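Local coordinates for protein D-alanyl transferase DltD (PDB 6O93) that probably transfers D-alanine onto lipoteichoic acid in the Gram-positive cell wall, as a membrane-associated member of the DltD family with an SGNH-hydrolase-like fold, at residues Thr12-Ser17 with Ser202-Val207; Phe52-Pro57 with Lys212-Thr217; Val86-Gly91 with Leu280-Glu285. All coordinates share one frame; numbering follows the deposited sequence.

Contact 1: Thr12-Ser17 with Ser202-Val207; sequences TLKEAS and SREPIV
An ST turn just ahead of helix 204-211 meets helix 10-17 at Lys14 and Glu15, and Ser202 OG is the atom through which the two backbones are joined. It donates to the backbone carbonyl Glu15 O at 2.9 Å, lying in the carbonyl plane on a lone pair with a C=O...donor angle of 116°. OG stands anti to the backbone N of Ser202 (chi1 176°), on the side of helix 10-17; the same oxygen accepts from Glu204 N at 3.0 Å, the bond that closes the ST turn. A water ties three points together, donating to Ser202 OG, to Lys14 O and, at 3.0 Å, to Glu204 OE1. Lys14 O is shared further, since Ser17 OG donates to it from within the helix.

Lys14 and Glu204 cross at about a right angle. Lys14, extended along its whole length, brings CE to 3.3 Å from Glu204 OE2, while its NZ stands 3.8 Å from that oxygen, a long salt bridge. Glu204 bends at chi2 (63°), which turns its carboxylate back toward the lysine and the water. The Glu15 carboxylate, whose exact position is doubtful, passes near Glu204 CB. Glu62 of helix 57-63 forms a second, long and weak ion pair with Lys14 and touches Glu204. Arg203 takes the N-cap position, and the arrangement is a serine ST turn leading into a helix N-terminus, joined to a second helix through the same hydroxyl.

Contact 2: Phe52-Pro57 with Lys212-Thr217; sequences FSAFHP and KQLPAT
Ala54 and Gln213 bring their loops closest, with CA atoms 6.5 Å apart, where a type I beta turn from Ser53 to His56 faces the irregular chain after helix 204-211. The turn is closed by His56 N bonding to Ser53 O, and Ser53 OG accepts from Phe55 N at 3.3 Å, adding an ST turn inside it.

Ala54 is the centre of the contact. Its CB points at the other loop and sits 3.7 Å from Leu214 CD2 and 3.5 Å from Gln213 OE1, so one methyl is shared between an apolar branch and an amide oxygen. Leu214 comes in with both methyls around the carbonyl of Ala54; CD1 lies 3.3 Å from Ala54 O. CG of Leu214 stands anti to its carbonyl carbon (chi1 -63°), which carries the branched end across to the turn. CD2 also reaches the Phe55 ring obliquely, 4.3 Å from CE1.

A water bridges the polar side: it accepts from Ala54 N at 2.9 Å and donates to Gln213 OE1 at 2.7 Å, giving the amide of Ala54, the second residue of the turn, a partner. Leu223 of helix 220-233 and Leu60 of helix 57-63 touch Leu214, while Leu356 and Ala227 touch Phe55. His56 follows at an N-cap, its ND1 accepting from Ser58 N. This is a loop-to-loop contact: a type I turn with embedded ST turn, before a capped helix, receives a leucine.

Contact 3: Val86-Gly91 with Leu280-Glu285; sequences VIHSMG and LEQLAE
Along 86-91 the first residue to touch 280-285 is Ile87, and its two branches do separate work. CG2 rests 3.8 Å from Gln282 CB, while CD1, at the far end of the other branch, lies 3.8 Å from Leu283 CD2. The Ile87 and Leu283 side chains cross at about a right angle. The short helical segments run nearly parallel, their axes 9.3 Å apart at closest approach and inclined by 22°.

His88 follows with the polar part of the contact. Its CG is anti to the backbone N, swinging the imidazole alongside the second helix. ND1 donates to Gln282 OE1 at 2.9 Å, with an N-H...acceptor angle of 150°. The oxygen lies in the plane of the ring at its edge, whereas the nitrogen stands above the amide plane rather than on a lone pair, and ring and amide planes are 71° apart. Gln282 reaches this position by folding at chi2, which also brings OE1 to 3.3 Å from His88 CB. Trp130 meets the His88 ring edge-to-face, giving the imidazole an aromatic neighbour besides the amide.

Further along, Ser89 turns away and bonds back to Val86 O. The bond between His88 ND1 and Gln282 implies that ND1 carries a proton, directed at the amide oxygen of a buried glutamine; together with Trp130, it probably helps to hold the imidazole in its rotation beside an otherwise apolar helix interface.

Overall arrangement
Contacts 1 and 2 are neighbours, their centres 15 Å apart, and they meet through Phe52: its CE1 lies 3.5 Å from Arg203 CD and its CE2 3.8 Å from Val207 CG2. Helix 204-211 joins them along the chain, ending just ahead of segment 212-217. Contact 3 stands apart, with its centre 25 Å from that of contact 1 and 32 Å from that of contact 2, and about 11 Å and 16 Å between nearest atoms. The segments of all three alternate along the chain. Segment 52-57 follows soon after Ser46 and Glu48, which with Ser104 bind the sodium ion; Ser47, His349 and Asp346 may form a catalytic triad.

Contact 1: Thr12-Ser17 with Ser202-Val207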
ATOM      1  N   THR A  12      -5.666  18.981 -10.918  1.00 24.24           N
ATOM      2  CA  THR A  12      -5.057  17.717 -11.326  1.00 21.84           C
ATOM      3  C   THR A  12      -4.692  16.867 -10.113  1.00 21.68           C
ATOM      4  O   THR A  12      -4.986  15.666 -10.068  1.00 20.57           O
ATOM      5  CB  THR A  12      -3.823  17.975 -12.191  1.00 21.08           C
ATOM      6  OG1 THR A  12      -4.217  18.574 -13.432  1.00 22.00           O
ATOM      7  CG2 THR A  12      -3.088  16.669 -12.481  1.00 20.34           C
ATOM      8  N   LEU A  13      -4.044  17.474  -9.114  1.00 22.46           N
ATOM      9  CA  LEU A  13      -3.684  16.729  -7.912  1.00 23.60           C
ATOM     10  C   LEU A  13      -4.926  16.204  -7.201  1.00 23.75           C
ATOM     11  O   LEU A  13      -4.947  15.058  -6.737  1.00 23.98           O
ATOM     12  CB  LEU A  13      -2.860  17.610  -6.972  1.00 25.68           C
ATOM     13  CG  LEU A  13      -1.577  18.216  -7.552  1.00 27.11           C
ATOM     14  CD1 LEU A  13      -0.837  19.020  -6.495  1.00 28.48           C
ATOM     15  CD2 LEU A  13      -0.671  17.141  -8.134  1.00 25.95           C
ATOM     16  N   LYS A  14      -5.975  17.025  -7.111  1.00 22.77           N
ATOM     17  CA  LYS A  14      -7.210  16.577  -6.475  1.00 23.30           C
ATOM     18  C   LYS A  14      -7.821  15.402  -7.227  1.00 23.49           C
ATOM     19  O   LYS A  14      -8.247  14.415  -6.614  1.00 23.72           O
ATOM     20  CB  LYS A  14      -8.205  17.733  -6.389  1.00 25.31           C
ATOM     21  CG  LYS A  14      -9.558  17.340  -5.814  1.00 26.20           C
ATOM     22  CD  LYS A  14     -10.455  18.549  -5.615  1.00 28.05           C
ATOM     23  CE  LYS A  14     -11.767  18.153  -4.960  1.00 30.45           C
ATOM     24  NZ  LYS A  14     -12.618  19.332  -4.650  1.00 33.88           N
ATOM     25  N   GLU A  15      -7.873  15.488  -8.559  1.00 23.07           N
ATOM     26  CA  GLU A  15      -8.468  14.419  -9.352  1.00 23.08           C
ATOM     27  C   GLU A  15      -7.651  13.137  -9.259  1.00 21.66           C
ATOM     28  O   GLU A  15      -8.216  12.038  -9.204  1.00 21.30           O
ATOM     29  CB  GLU A  15      -8.599  14.864 -10.808  1.00 24.01           C
ATOM     30  CG  GLU A  15      -9.613  15.974 -11.010  1.00 26.89           C
ATOM     31  CD  GLU A  15     -11.037  15.480 -10.901  1.00 29.79           C
ATOM     32  OE1 GLU A  15     -11.328  14.385 -11.427  1.00 30.34           O
ATOM     33  OE2 GLU A  15     -11.868  16.181 -10.284  1.00 32.31           O
ATOM     34  N   ALA A  16      -6.324  13.255  -9.243  1.00 21.44           N
ATOM     35  CA  ALA A  16      -5.461  12.080  -9.194  1.00 20.76           C
ATOM     36  C   ALA A  16      -5.420  11.428  -7.818  1.00 19.16           C
ATOM     37  O   ALA A  16      -5.087  10.241  -7.720  1.00 18.03           O
ATOM     38  CB  ALA A  16      -4.041  12.459  -9.617  1.00 20.08           C
ATOM     39  N   SER A  17      -5.759  12.168  -6.758  1.00 18.64           N
ATOM     40  CA  SER A  17      -5.599  11.647  -5.405  1.00 17.50           C
ATOM     41  C   SER A  17      -6.457  10.411  -5.165  1.00 18.18           C
ATOM     42  O   SER A  17      -6.088   9.554  -4.354  1.00 18.05           O
ATOM     43  CB  SER A  17      -5.937  12.732  -4.381  1.00 16.93           C
ATOM     44  OG  SER A  17      -7.319  13.039  -4.395  1.00 18.43           O
ATOM     45  N   SER A 202     -10.504   9.626 -12.188  1.00 25.57           N
ATOM     46  CA  SER A 202     -10.728  10.092 -10.832  1.00 27.20           C
ATOM     47  C   SER A 202     -12.027   9.521 -10.274  1.00 27.62           C
ATOM     48  O   SER A 202     -13.010   9.331 -10.994  1.00 28.79           O
ATOM     49  CB  SER A 202     -10.776  11.618 -10.802  1.00 29.47           C
ATOM     50  OG  SER A 202     -11.088  12.095  -9.507  1.00 31.02           O
ATOM     51  N   ARG A 203     -12.018   9.241  -8.972  1.00 26.29           N
ATOM     52  CA  ARG A 203     -13.222   8.836  -8.262  1.00 27.06           C
ATOM     53  C   ARG A 203     -13.934  10.016  -7.617  1.00 28.92           C
ATOM     54  O   ARG A 203     -14.813   9.811  -6.772  1.00 28.24           O
ATOM     55  CB  ARG A 203     -12.885   7.779  -7.206  1.00 25.20           C
ATOM     56  CG  ARG A 203     -12.557   6.414  -7.793  1.00 24.61           C
ATOM     57  CD  ARG A 203     -12.178   5.400  -6.720  1.00 24.01           C
ATOM     58  NE  ARG A 203     -11.961   4.069  -7.286  1.00 23.52           N
ATOM     59  CZ  ARG A 203     -10.851   3.691  -7.914  1.00 22.92           C
ATOM     60  NH1 ARG A 203      -9.842   4.539  -8.066  1.00 22.84           N
ATOM     61  NH2 ARG A 203     -10.749   2.460  -8.397  1.00 23.11           N
ATOM     62  N   GLU A 204     -13.577  11.243  -7.998  1.00 31.20           N
ATOM     63  CA  GLU A 204     -14.256  12.413  -7.454  1.00 33.55           C
ATOM     64  C   GLU A 204     -15.763  12.372  -7.677  1.00 32.10           C
ATOM     65  O   GLU A 204     -16.504  12.806  -6.776  1.00 32.66           O
ATOM     66  CB  GLU A 204     -13.649  13.686  -8.059  1.00 36.77           C
ATOM     67  CG  GLU A 204     -14.125  14.977  -7.407  1.00 40.56           C
ATOM     68  CD  GLU A 204     -13.734  15.078  -5.941  1.00 41.48           C
ATOM     69  OE1 GLU A 204     -12.907  14.260  -5.480  1.00 40.46           O
ATOM     70  OE2 GLU A 204     -14.259  15.977  -5.248  1.00 42.73           O
ATOM     71  N   PRO A 205     -16.282  11.886  -8.811  1.00 29.55           N
ATOM     72  CA  PRO A 205     -17.746  11.766  -8.932  1.00 29.97           C
ATOM     73  C   PRO A 205     -18.351  10.837  -7.894  1.00 30.31           C
ATOM     74  O   PRO A 205     -19.454  11.099  -7.398  1.00 30.37           O
ATOM     75  CB  PRO A 205     -17.939  11.233 -10.361  1.00 30.05           C
ATOM     76  CG  PRO A 205     -16.685  11.601 -11.085  1.00 29.04           C
ATOM     77  CD  PRO A 205     -15.595  11.526 -10.063  1.00 28.64           C
ATOM     78  N   ILE A 206     -17.657   9.750  -7.551  1.00 30.96           N
ATOM     79  CA  ILE A 206     -18.148   8.861  -6.503  1.00 32.91           C
ATOM     80  C   ILE A 206     -18.095   9.560  -5.151  1.00 30.68           C
ATOM     81  O   ILE A 206     -19.002   9.412  -4.321  1.00 30.83           O
ATOM     82  CB  ILE A 206     -17.343   7.549  -6.499  1.00 34.94           C
ATOM     83  CG1 ILE A 206     -17.498   6.831  -7.845  1.00 37.46           C
ATOM     84  CG2 ILE A 206     -17.794   6.649  -5.351  1.00 35.42           C
ATOM     85  CD1 ILE A 206     -16.634   5.595  -7.996  1.00 36.74           C
ATOM     86  N   VAL A 207     -17.035  10.333  -4.908  1.00 27.79           N
ATOM     87  CA  VAL A 207     -16.915  11.076  -3.656  1.00 27.16           C
ATOM     88  C   VAL A 207     -18.112  12.001  -3.473  1.00 30.80           C
ATOM     89  O   VAL A 207     -18.751  12.021  -2.414  1.00 30.79           O
ATOM     90  CB  VAL A 207     -15.590  11.861  -3.627  1.00 24.09           C
ATOM     91  CG1 VAL A 207     -15.549  12.800  -2.428  1.00 22.69           C
ATOM     92  CG2 VAL A 207     -14.405  10.903  -3.603  1.00 21.45           C
TER
HETATM   93  O   HOH W   1     -10.574  12.904  -6.716  1.00 20.40           O

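Contact 2: Phe52-Pro57 with Lys212-Thr217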
ATOM      1  N   PHE A  52     -14.606   2.110  -2.097  1.00 25.44           N
ATOM      2  CA  PHE A  52     -15.152   3.400  -1.714  1.00 24.93           C
ATOM      3  C   PHE A  52     -16.557   3.258  -1.143  1.00 25.18           C
ATOM      4  O   PHE A  52     -17.330   2.376  -1.530  1.00 25.49           O
ATOM      5  CB  PHE A  52     -15.177   4.346  -2.916  1.00 24.94           C
ATOM      6  CG  PHE A  52     -13.952   5.209  -3.033  1.00 24.79           C
ATOM      7  CD1 PHE A  52     -12.692   4.642  -3.129  1.00 23.57           C
ATOM      8  CD2 PHE A  52     -14.064   6.590  -3.059  1.00 25.42           C
ATOM      9  CE1 PHE A  52     -11.564   5.438  -3.238  1.00 23.16           C
ATOM     10  CE2 PHE A  52     -12.943   7.389  -3.169  1.00 24.82           C
ATOM     11  CZ  PHE A  52     -11.691   6.812  -3.261  1.00 23.63           C
ATOM     12  N   SER A  53     -16.873   4.140  -0.203  1.00 24.25           N
ATOM     13  CA  SER A  53     -18.220   4.296   0.330  1.00 24.65           C
ATOM     14  C   SER A  53     -18.267   5.646   1.031  1.00 25.54           C
ATOM     15  O   SER A  53     -17.298   6.408   1.013  1.00 24.28           O
ATOM     16  CB  SER A  53     -18.588   3.152   1.280  1.00 24.85           C
ATOM     17  OG  SER A  53     -17.878   3.254   2.503  1.00 24.48           O
ATOM     18  N   ALA A  54     -19.407   5.941   1.658  1.00 28.48           N
ATOM     19  CA  ALA A  54     -19.534   7.189   2.399  1.00 29.56           C
ATOM     20  C   ALA A  54     -18.520   7.288   3.531  1.00 27.79           C
ATOM     21  O   ALA A  54     -18.238   8.395   4.002  1.00 27.56           O
ATOM     22  CB  ALA A  54     -20.952   7.324   2.959  1.00 31.48           C
ATOM     23  N   PHE A  55     -17.957   6.162   3.965  1.00 26.23           N
ATOM     24  CA  PHE A  55     -17.059   6.120   5.109  1.00 24.02           C
ATOM     25  C   PHE A  55     -15.611   5.884   4.714  1.00 23.20           C
ATOM     26  O   PHE A  55     -14.756   5.739   5.596  1.00 21.74           O
ATOM     27  CB  PHE A  55     -17.533   5.036   6.078  1.00 23.70           C
ATOM     28  CG  PHE A  55     -19.015   5.041   6.276  1.00 24.14           C
ATOM     29  CD1 PHE A  55     -19.597   5.863   7.223  1.00 24.25           C
ATOM     30  CD2 PHE A  55     -19.832   4.255   5.482  1.00 24.55           C
ATOM     31  CE1 PHE A  55     -20.965   5.887   7.391  1.00 25.60           C
ATOM     32  CE2 PHE A  55     -21.199   4.274   5.646  1.00 26.24           C
ATOM     33  CZ  PHE A  55     -21.767   5.093   6.600  1.00 26.69           C
ATOM     34  N   HIS A  56     -15.316   5.837   3.420  1.00 23.53           N
ATOM     35  CA  HIS A  56     -13.938   5.794   2.961  1.00 22.47           C
ATOM     36  C   HIS A  56     -13.235   7.100   3.333  1.00 21.77           C
ATOM     37  O   HIS A  56     -13.841   8.175   3.253  1.00 21.07           O
ATOM     38  CB  HIS A  56     -13.906   5.582   1.448  1.00 23.24           C
ATOM     39  CG  HIS A  56     -12.552   5.254   0.900  1.00 22.15           C
ATOM     40  ND1 HIS A  56     -11.588   6.212   0.672  1.00 21.65           N
ATOM     41  CD2 HIS A  56     -12.010   4.077   0.508  1.00 21.68           C
ATOM     42  CE1 HIS A  56     -10.506   5.638   0.175  1.00 20.90           C
ATOM     43  NE2 HIS A  56     -10.737   4.342   0.065  1.00 20.79           N
ATOM     44  N   PRO A  57     -11.964   7.048   3.745  1.00 21.92           N
ATOM     45  CA  PRO A  57     -11.284   8.288   4.158  1.00 21.73           C
ATOM     46  C   PRO A  57     -11.289   9.380   3.102  1.00 22.64           C
ATOM     47  O   PRO A  57     -11.334  10.564   3.455  1.00 23.63           O
ATOM     48  CB  PRO A  57      -9.859   7.815   4.471  1.00 20.85           C
ATOM     49  CG  PRO A  57     -10.016   6.383   4.842  1.00 20.98           C
ATOM     50  CD  PRO A  57     -11.123   5.859   3.977  1.00 21.19           C
ATOM     51  N   LYS A 212     -23.444  12.914  -0.215  1.00 36.97           N
ATOM     52  CA  LYS A 212     -24.859  13.169   0.027  1.00 39.17           C
ATOM     53  C   LYS A 212     -25.472  12.197   1.027  1.00 39.41           C
ATOM     54  O   LYS A 212     -26.596  12.434   1.483  1.00 40.56           O
ATOM     55  CB  LYS A 212     -25.629  13.106  -1.292  1.00 41.59           C
ATOM     56  CG  LYS A 212     -25.156  14.119  -2.329  1.00 43.15           C
ATOM     57  CD  LYS A 212     -25.924  13.992  -3.635  1.00 46.30           C
ATOM     58  CE  LYS A 212     -25.467  15.033  -4.646  1.00 48.68           C
ATOM     59  NZ  LYS A 212     -26.121  14.855  -5.973  1.00 51.72           N
ATOM     60  N   GLN A 213     -24.772  11.118   1.376  1.00 38.52           N
ATOM     61  CA  GLN A 213     -25.258  10.163   2.361  1.00 39.02           C
ATOM     62  C   GLN A 213     -24.843  10.510   3.783  1.00 37.14           C
ATOM     63  O   GLN A 213     -25.385   9.930   4.729  1.00 37.95           O
ATOM     64  CB  GLN A 213     -24.752   8.754   2.028  1.00 39.35           C
ATOM     65  CG  GLN A 213     -25.267   8.187   0.718  1.00 41.76           C
ATOM     66  CD  GLN A 213     -24.677   6.823   0.404  1.00 43.16           C
ATOM     67  OE1 GLN A 213     -23.497   6.573   0.646  1.00 41.98           O
ATOM     68  NE2 GLN A 213     -25.503   5.931  -0.130  1.00 45.95           N
ATOM     69  N   LEU A 214     -23.906  11.435   3.957  1.00 35.58           N
ATOM     70  CA  LEU A 214     -23.324  11.712   5.259  1.00 34.14           C
ATOM     71  C   LEU A 214     -24.001  12.908   5.921  1.00 33.37           C
ATOM     72  O   LEU A 214     -24.437  13.840   5.238  1.00 34.49           O
ATOM     73  CB  LEU A 214     -21.826  11.996   5.120  1.00 33.24           C
ATOM     74  CG  LEU A 214     -20.976  10.837   4.598  1.00 32.66           C
ATOM     75  CD1 LEU A 214     -19.633  11.356   4.121  1.00 31.60           C
ATOM     76  CD2 LEU A 214     -20.792   9.775   5.673  1.00 32.30           C
ATOM     77  N   PRO A 215     -24.099  12.917   7.249  1.00 30.80           N
ATOM     78  CA  PRO A 215     -24.652  14.087   7.936  1.00 32.22           C
ATOM     79  C   PRO A 215     -23.744  15.300   7.794  1.00 33.41           C
ATOM     80  O   PRO A 215     -22.568  15.200   7.439  1.00 32.70           O
ATOM     81  CB  PRO A 215     -24.756  13.632   9.396  1.00 31.46           C
ATOM     82  CG  PRO A 215     -23.771  12.532   9.526  1.00 29.35           C
ATOM     83  CD  PRO A 215     -23.736  11.846   8.192  1.00 28.99           C
ATOM     84  N   ALA A 216     -24.322  16.469   8.084  1.00 36.52           N
ATOM     85  CA  ALA A 216     -23.599  17.723   7.907  1.00 37.85           C
ATOM     86  C   ALA A 216     -22.412  17.837   8.856  1.00 37.62           C
ATOM     87  O   ALA A 216     -21.405  18.464   8.509  1.00 38.22           O
ATOM     88  CB  ALA A 216     -24.548  18.903   8.109  1.00 40.46           C
ATOM     89  N   THR A 217     -22.509  17.255  10.049  1.00 37.08           N
ATOM     90  CA  THR A 217     -21.431  17.291  11.025  1.00 35.96           C
ATOM     91  C   THR A 217     -20.976  15.875  11.349  1.00 33.93           C
ATOM     92  O   THR A 217     -21.760  14.921  11.295  1.00 32.61           O
ATOM     93  CB  THR A 217     -21.858  18.011  12.313  1.00 37.96           C
ATOM     94  OG1 THR A 217     -23.076  17.442  12.811  1.00 39.11           O
ATOM     95  CG2 THR A 217     -22.060  19.494  12.049  1.00 39.17           C
TER
HETATM   96  O   HOH W   2     -21.820   4.495   0.805  1.00 27.63           O

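Contact 3: Val86-Gly91 with Leu280-Glu285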
ATOM      1  N   VAL A  86       8.390   3.334  -4.789  1.00 13.42           N
ATOM      2  CA  VAL A  86       7.506   4.497  -4.834  1.00 13.36           C
ATOM      3  C   VAL A  86       7.926   5.512  -3.780  1.00 14.50           C
ATOM      4  O   VAL A  86       8.019   6.716  -4.050  1.00 14.63           O
ATOM      5  CB  VAL A  86       6.042   4.061  -4.640  1.00 13.41           C
ATOM      6  CG1 VAL A  86       5.135   5.275  -4.459  1.00 13.52           C
ATOM      7  CG2 VAL A  86       5.578   3.212  -5.812  1.00 11.68           C
ATOM      8  N   ILE A  87       8.186   5.037  -2.560  1.00 16.03           N
ATOM      9  CA  ILE A  87       8.592   5.927  -1.475  1.00 16.92           C
ATOM     10  C   ILE A  87       9.932   6.575  -1.795  1.00 17.52           C
ATOM     11  O   ILE A  87      10.100   7.794  -1.670  1.00 18.48           O
ATOM     12  CB  ILE A  87       8.647   5.155  -0.145  1.00 17.05           C
ATOM     13  CG1 ILE A  87       7.247   4.689   0.257  1.00 17.25           C
ATOM     14  CG2 ILE A  87       9.264   6.020   0.945  1.00 17.51           C
ATOM     15  CD1 ILE A  87       7.239   3.605   1.315  1.00 17.15           C
ATOM     16  N   HIS A  88      10.910   5.765  -2.207  1.00 16.98           N
ATOM     17  CA  HIS A  88      12.231   6.304  -2.513  1.00 17.72           C
ATOM     18  C   HIS A  88      12.157   7.370  -3.598  1.00 16.81           C
ATOM     19  O   HIS A  88      12.859   8.386  -3.531  1.00 17.30           O
ATOM     20  CB  HIS A  88      13.174   5.177  -2.939  1.00 18.87           C
ATOM     21  CG  HIS A  88      14.556   5.646  -3.270  1.00 20.15           C
ATOM     22  ND1 HIS A  88      15.561   5.726  -2.328  1.00 20.87           N
ATOM     23  CD2 HIS A  88      15.097   6.075  -4.434  1.00 20.53           C
ATOM     24  CE1 HIS A  88      16.662   6.177  -2.900  1.00 21.26           C
ATOM     25  NE2 HIS A  88      16.408   6.397  -4.177  1.00 21.36           N
ATOM     26  N   SER A  89      11.306   7.162  -4.606  1.00 17.10           N
ATOM     27  CA  SER A  89      11.224   8.098  -5.720  1.00 17.60           C
ATOM     28  C   SER A  89      10.635   9.440  -5.311  1.00 18.78           C
ATOM     29  O   SER A  89      10.798  10.419  -6.045  1.00 17.84           O
ATOM     30  CB  SER A  89      10.393   7.497  -6.855  1.00 16.05           C
ATOM     31  OG  SER A  89       9.033   7.380  -6.485  1.00 15.18           O
ATOM     32  N   MET A  90       9.956   9.509  -4.164  1.00 20.09           N
ATOM     33  CA  MET A  90       9.426  10.788  -3.705  1.00 21.68           C
ATOM     34  C   MET A  90      10.532  11.705  -3.204  1.00 25.16           C
ATOM     35  O   MET A  90      10.376  12.932  -3.229  1.00 26.42           O
ATOM     36  CB  MET A  90       8.388  10.561  -2.606  1.00 20.68           C
ATOM     37  CG  MET A  90       7.112   9.917  -3.105  1.00 19.76           C
ATOM     38  SD  MET A  90       5.917   9.621  -1.794  1.00 20.17           S
ATOM     39  CE  MET A  90       4.528   9.024  -2.752  1.00 19.87           C
ATOM     40  N   GLY A  91      11.649  11.140  -2.754  1.00 27.50           N
ATOM     41  CA  GLY A  91      12.757  11.960  -2.300  1.00 29.57           C
ATOM     42  C   GLY A  91      12.346  12.872  -1.162  1.00 30.49           C
ATOM     43  O   GLY A  91      11.622  12.476  -0.242  1.00 29.09           O
ATOM     44  N   LEU A 280      10.213   0.083   5.098  1.00 17.55           N
ATOM     45  CA  LEU A 280      10.425   0.706   6.400  1.00 17.81           C
ATOM     46  C   LEU A 280      11.713   1.522   6.423  1.00 20.46           C
ATOM     47  O   LEU A 280      11.744   2.627   6.980  1.00 20.27           O
ATOM     48  CB  LEU A 280      10.452  -0.363   7.492  1.00 17.13           C
ATOM     49  CG  LEU A 280       9.143  -1.116   7.732  1.00 16.99           C
ATOM     50  CD1 LEU A 280       9.359  -2.238   8.738  1.00 18.16           C
ATOM     51  CD2 LEU A 280       8.051  -0.166   8.208  1.00 16.34           C
ATOM     52  N   GLU A 281      12.788   0.997   5.828  1.00 21.74           N
ATOM     53  CA  GLU A 281      14.042   1.741   5.799  1.00 23.48           C
ATOM     54  C   GLU A 281      13.898   3.031   4.998  1.00 22.19           C
ATOM     55  O   GLU A 281      14.432   4.074   5.391  1.00 23.17           O
ATOM     56  CB  GLU A 281      15.163   0.872   5.225  1.00 26.45           C
ATOM     57  CG  GLU A 281      16.477   1.630   5.029  1.00 31.38           C
ATOM     58  CD  GLU A 281      17.684   0.718   4.878  1.00 34.81           C
ATOM     59  OE1 GLU A 281      17.558  -0.500   5.126  1.00 35.21           O
ATOM     60  OE2 GLU A 281      18.764   1.224   4.511  1.00 37.53           O
ATOM     61  N   GLN A 282      13.175   2.984   3.876  1.00 20.51           N
ATOM     62  CA  GLN A 282      12.967   4.193   3.084  1.00 21.29           C
ATOM     63  C   GLN A 282      12.177   5.235   3.869  1.00 19.68           C
ATOM     64  O   GLN A 282      12.474   6.434   3.798  1.00 18.89           O
ATOM     65  CB  GLN A 282      12.249   3.856   1.777  1.00 21.50           C
ATOM     66  CG  GLN A 282      13.040   2.957   0.840  1.00 22.80           C
ATOM     67  CD  GLN A 282      14.337   3.593   0.371  1.00 24.55           C
ATOM     68  OE1 GLN A 282      14.396   4.793   0.103  1.00 25.68           O
ATOM     69  NE2 GLN A 282      15.385   2.788   0.273  1.00 25.48           N
ATOM     70  N   LEU A 283      11.161   4.796   4.616  1.00 19.10           N
ATOM     71  CA  LEU A 283      10.369   5.730   5.409  1.00 19.61           C
ATOM     72  C   LEU A 283      11.196   6.333   6.538  1.00 20.19           C
ATOM     73  O   LEU A 283      11.118   7.538   6.797  1.00 21.29           O
ATOM     74  CB  LEU A 283       9.133   5.021   5.964  1.00 19.46           C
ATOM     75  CG  LEU A 283       8.117   4.587   4.906  1.00 19.77           C
ATOM     76  CD1 LEU A 283       7.215   3.477   5.430  1.00 18.94           C
ATOM     77  CD2 LEU A 283       7.288   5.783   4.448  1.00 20.12           C
ATOM     78  N   ALA A 284      12.002   5.511   7.213  1.00 20.86           N
ATOM     79  CA  ALA A 284      12.821   6.009   8.312  1.00 22.30           C
ATOM     80  C   ALA A 284      13.921   6.942   7.824  1.00 24.31           C
ATOM     81  O   ALA A 284      14.264   7.905   8.519  1.00 24.80           O
ATOM     82  CB  ALA A 284      13.429   4.838   9.086  1.00 22.59           C
ATOM     83  N   GLU A 285      14.485   6.678   6.642  1.00 26.00           N
ATOM     84  CA  GLU A 285      15.568   7.518   6.139  1.00 30.23           C
ATOM     85  C   GLU A 285      15.098   8.938   5.851  1.00 29.67           C
ATOM     86  O   GLU A 285      15.897   9.878   5.925  1.00 29.99           O
ATOM     87  CB  GLU A 285      16.176   6.899   4.879  1.00 33.58           C
ATOM     88  CG  GLU A 285      17.073   5.708   5.159  1.00 37.00           C
ATOM     89  CD  GLU A 285      17.512   4.994   3.897  1.00 40.59           C
ATOM     90  OE1 GLU A 285      17.308   5.546   2.794  1.00 42.03           O
ATOM     91  OE2 GLU A 285      18.063   3.879   4.010  1.00 41.91           O
TER